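Local coordinates for Tol-Pal system protein TolB (Acinetobacter baumannii, PDB 7MX5), which probably acts in the periplasm as part of the Tol-Pal system, supporting outer-membrane invagination during cell division and outer-membrane integrity, at residues A[229-240]-A[252-263]. Numbering follows the deposited sequence.
Sequences LFTASMNGNPEI and RMTNDSGIDTEA
Ile240 packs its side chain against Thr261 and Ala263 where two successive blades of the TolB beta-propeller meet: strands 227-232 and 239-244 belong to one four-stranded blade, and segment 252-263, mostly loop, carries the chain from its outermost strand, 249-252, to the first strand of the next, 263-265. The apolar evidence centres on Ile240. Its CD1 comes within 3.6 Å of Thr261 CG2, the two side chains crossing at about a right angle, while Ile240 CG2 lies 3.7 Å from Ala263 CB. With CG1 set beside the backbone N (chi1 -71°), the CG1-CD1 arm runs to Thr261, though CG1 also borders Ala263. Leu229 CD1 reaches the same Ala263 methyl, and Phe272 and Phe274 of strand 271-276 continue this packing into the next blade. Farther out, the ring of Pro238 rests on the loop backbone, its CG 3.6 Å from Ile259 O.

Polar links join both ends of the loop to the first blade. Near its start, Met253 N donates to Ile240 O over 3.0 Å with an N-H...O angle of 147°, a backbone bond beside the end of strand 249-252. At the other end Thr231 OG1 donates to Thr261 O at 2.8 Å, approaching from above the carbonyl plane. The Thr261 hydroxyl is engaged separately, with Thr275 O, which ties the loop to the second blade as well.

Glu239 OE2 and Asp256 OD2 are like charges only 3.0 Å apart, their carboxylate planes turned 80° from each other. Arg252 NE, 4.4 Å from Glu239 OE2, may ease this repulsion through charge alone, since OE2 lies well out of the guanidinium plane; Arg252 NH2 instead bonds Thr254 O. A water bridges the blades, donating to Thr231 OG1 and accepting from Ala263 N, its oxygen 2.8 Å from Ala263 N.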
# COMPACT_ATOMS: atom_id res chain seq x y z
N LEU A 229 15.80 -9.80 -5.99
CA LEU A 229 16.42 -8.95 -6.99
C LEU A 229 16.92 -7.66 -6.34
O LEU A 229 16.35 -7.19 -5.35
CB LEU A 229 15.45 -8.61 -8.12
CG LEU A 229 15.09 -9.73 -9.10
CD1 LEU A 229 13.80 -9.40 -9.82
CD2 LEU A 229 16.22 -9.97 -10.09
N PHE A 230 17.98 -7.10 -6.90
CA PHE A 230 18.52 -5.85 -6.40
C PHE A 230 19.34 -5.19 -7.50
O PHE A 230 19.79 -5.84 -8.45
CB PHE A 230 19.37 -6.05 -5.14
CG PHE A 230 20.58 -6.92 -5.34
CD1 PHE A 230 20.47 -8.30 -5.40
CD2 PHE A 230 21.84 -6.35 -5.46
CE1 PHE A 230 21.58 -9.09 -5.58
CE2 PHE A 230 22.96 -7.14 -5.64
CZ PHE A 230 22.83 -8.52 -5.70
N THR A 231 19.51 -3.88 -7.37
CA THR A 231 20.29 -3.09 -8.31
C THR A 231 21.67 -2.81 -7.74
O THR A 231 21.82 -2.52 -6.55
CB THR A 231 19.58 -1.77 -8.64
OG1 THR A 231 18.18 -1.99 -8.79
CG2 THR A 231 20.14 -1.17 -9.92
N ALA A 232 22.68 -2.89 -8.60
CA ALA A 232 24.05 -2.66 -8.19
C ALA A 232 24.90 -2.35 -9.41
O ALA A 232 24.68 -2.93 -10.48
CB ALA A 232 24.62 -3.88 -7.44
N SER A 233 25.85 -1.44 -9.25
CA SER A 233 26.77 -1.04 -10.31
C SER A 233 28.18 -1.27 -9.81
O SER A 233 28.78 -0.37 -9.22
CB SER A 233 26.55 0.42 -10.70
OG SER A 233 26.29 1.22 -9.56
N MET A 234 28.72 -2.47 -10.04
CA MET A 234 30.10 -2.75 -9.65
C MET A 234 31.04 -1.70 -10.24
O MET A 234 31.87 -1.12 -9.54
CB MET A 234 30.50 -4.15 -10.09
CG MET A 234 30.77 -5.15 -8.95
SD MET A 234 31.61 -4.56 -7.45
CE MET A 234 33.04 -3.70 -8.10
N ASN A 235 30.88 -1.43 -11.53
CA ASN A 235 31.61 -0.35 -12.19
C ASN A 235 30.66 0.38 -13.12
O ASN A 235 29.97 -0.24 -13.93
CB ASN A 235 32.82 -0.88 -12.96
CG ASN A 235 32.97 -0.25 -14.33
OD1 ASN A 235 33.67 0.76 -14.49
ND2 ASN A 235 32.33 -0.84 -15.34
N GLY A 236 30.60 1.70 -12.98
CA GLY A 236 29.86 2.53 -13.91
C GLY A 236 28.36 2.59 -13.71
O GLY A 236 27.86 3.39 -12.91
N ASN A 237 27.62 1.75 -14.44
CA ASN A 237 26.18 1.92 -14.58
C ASN A 237 25.41 0.85 -13.82
O ASN A 237 25.84 -0.31 -13.75
CB ASN A 237 25.79 1.89 -16.06
CG ASN A 237 26.83 2.54 -16.95
OD1 ASN A 237 27.87 1.95 -17.25
ND2 ASN A 237 26.56 3.77 -17.37
N PRO A 238 24.25 1.20 -13.26
CA PRO A 238 23.48 0.24 -12.46
C PRO A 238 23.06 -0.96 -13.29
O PRO A 238 22.82 -0.85 -14.50
CB PRO A 238 22.27 1.05 -11.99
CG PRO A 238 22.70 2.48 -12.11
CD PRO A 238 23.58 2.51 -13.32
N GLU A 239 22.97 -2.11 -12.63
CA GLU A 239 22.57 -3.36 -13.26
C GLU A 239 21.69 -4.15 -12.30
O GLU A 239 21.77 -3.99 -11.08
CB GLU A 239 23.78 -4.21 -13.67
CG GLU A 239 24.13 -4.15 -15.15
CD GLU A 239 25.62 -4.24 -15.40
OE1 GLU A 239 26.37 -4.55 -14.45
OE2 GLU A 239 26.05 -4.01 -16.55
N ILE A 240 20.85 -5.02 -12.87
CA ILE A 240 19.94 -5.85 -12.08
C ILE A 240 20.61 -7.18 -11.77
O ILE A 240 21.17 -7.83 -12.67
CB ILE A 240 18.61 -6.06 -12.81
CG1 ILE A 240 17.80 -4.76 -12.84
CG2 ILE A 240 17.80 -7.17 -12.16
CD1 ILE A 240 17.50 -4.27 -14.24
N ARG A 252 24.31 -11.70 -12.49
CA ARG A 252 23.64 -10.55 -13.09
C ARG A 252 22.71 -10.96 -14.22
O ARG A 252 22.78 -12.06 -14.77
CB ARG A 252 24.68 -9.55 -13.60
CG ARG A 252 25.48 -10.01 -14.79
CD ARG A 252 25.95 -8.81 -15.58
NE ARG A 252 24.87 -8.25 -16.39
CZ ARG A 252 24.77 -8.42 -17.70
NH1 ARG A 252 25.67 -9.09 -18.38
NH2 ARG A 252 23.72 -7.89 -18.33
N MET A 253 21.81 -10.03 -14.58
CA MET A 253 20.77 -10.31 -15.55
C MET A 253 20.71 -9.30 -16.70
O MET A 253 20.87 -9.70 -17.86
CB MET A 253 19.41 -10.40 -14.86
CG MET A 253 19.46 -10.94 -13.44
SD MET A 253 19.22 -12.73 -13.41
CE MET A 253 17.43 -12.82 -13.38
N THR A 254 20.41 -8.04 -16.42
CA THR A 254 20.19 -7.15 -17.56
C THR A 254 20.86 -5.80 -17.80
O THR A 254 21.95 -5.72 -18.35
CB THR A 254 18.67 -6.88 -17.76
OG1 THR A 254 17.87 -7.84 -17.06
CG2 THR A 254 18.32 -6.92 -19.25
N ASN A 255 20.17 -4.75 -17.37
CA ASN A 255 20.56 -3.39 -17.74
C ASN A 255 21.79 -2.54 -17.47
O ASN A 255 21.97 -2.00 -16.40
CB ASN A 255 19.35 -2.50 -17.69
CG ASN A 255 18.87 -2.17 -19.05
OD1 ASN A 255 18.67 -1.03 -19.38
ND2 ASN A 255 18.74 -3.18 -19.86
N ASP A 256 22.61 -2.39 -18.51
CA ASP A 256 23.71 -1.45 -18.41
C ASP A 256 23.39 -0.26 -19.30
O ASP A 256 24.04 -0.02 -20.32
CB ASP A 256 25.01 -2.15 -18.83
CG ASP A 256 26.26 -1.35 -18.51
OD1 ASP A 256 26.20 -0.10 -18.49
OD2 ASP A 256 27.32 -1.98 -18.29
N SER A 257 22.35 0.50 -18.92
CA SER A 257 21.72 1.45 -19.83
C SER A 257 21.96 2.91 -19.48
O SER A 257 21.46 3.79 -20.19
CB SER A 257 20.21 1.20 -19.90
OG SER A 257 19.60 1.37 -18.63
N GLY A 258 22.71 3.21 -18.42
CA GLY A 258 23.07 4.58 -18.12
C GLY A 258 22.11 5.34 -17.23
O GLY A 258 22.34 6.54 -16.98
N ILE A 259 21.04 4.71 -16.75
CA ILE A 259 20.15 5.31 -15.77
C ILE A 259 19.98 4.33 -14.62
O ILE A 259 20.32 3.15 -14.72
CB ILE A 259 18.77 5.68 -16.36
CG1 ILE A 259 18.09 4.45 -16.96
CG2 ILE A 259 18.91 6.79 -17.40
CD1 ILE A 259 16.59 4.59 -17.10
N ASP A 260 19.46 4.83 -13.50
CA ASP A 260 19.19 3.98 -12.35
C ASP A 260 17.91 3.20 -12.57
O ASP A 260 16.90 3.74 -13.03
CB ASP A 260 19.09 4.82 -11.08
CG ASP A 260 19.85 4.21 -9.92
OD1 ASP A 260 19.55 3.06 -9.54
OD2 ASP A 260 20.77 4.88 -9.39
N THR A 261 17.95 1.91 -12.23
CA THR A 261 16.85 1.00 -12.51
C THR A 261 16.47 0.24 -11.24
O THR A 261 17.22 0.19 -10.27
CB THR A 261 17.20 0.01 -13.62
OG1 THR A 261 16.06 -0.79 -13.94
CG2 THR A 261 18.34 -0.90 -13.18
N GLU A 262 15.27 -0.34 -11.27
CA GLU A 262 14.75 -1.16 -10.19
C GLU A 262 13.97 -2.33 -10.78
O GLU A 262 13.21 -2.15 -11.73
CB GLU A 262 13.83 -0.35 -9.25
CG GLU A 262 14.38 1.00 -8.83
CD GLU A 262 13.99 2.11 -9.79
OE1 GLU A 262 13.25 1.83 -10.75
OE2 GLU A 262 14.42 3.26 -9.57
N ALA A 263 14.17 -3.52 -10.22
CA ALA A 263 13.52 -4.73 -10.69
C ALA A 263 12.45 -5.16 -9.71
O ALA A 263 12.65 -5.13 -8.49
CB ALA A 263 14.54 -5.86 -10.88
O HOH W 1 15.96 -3.82 -8.05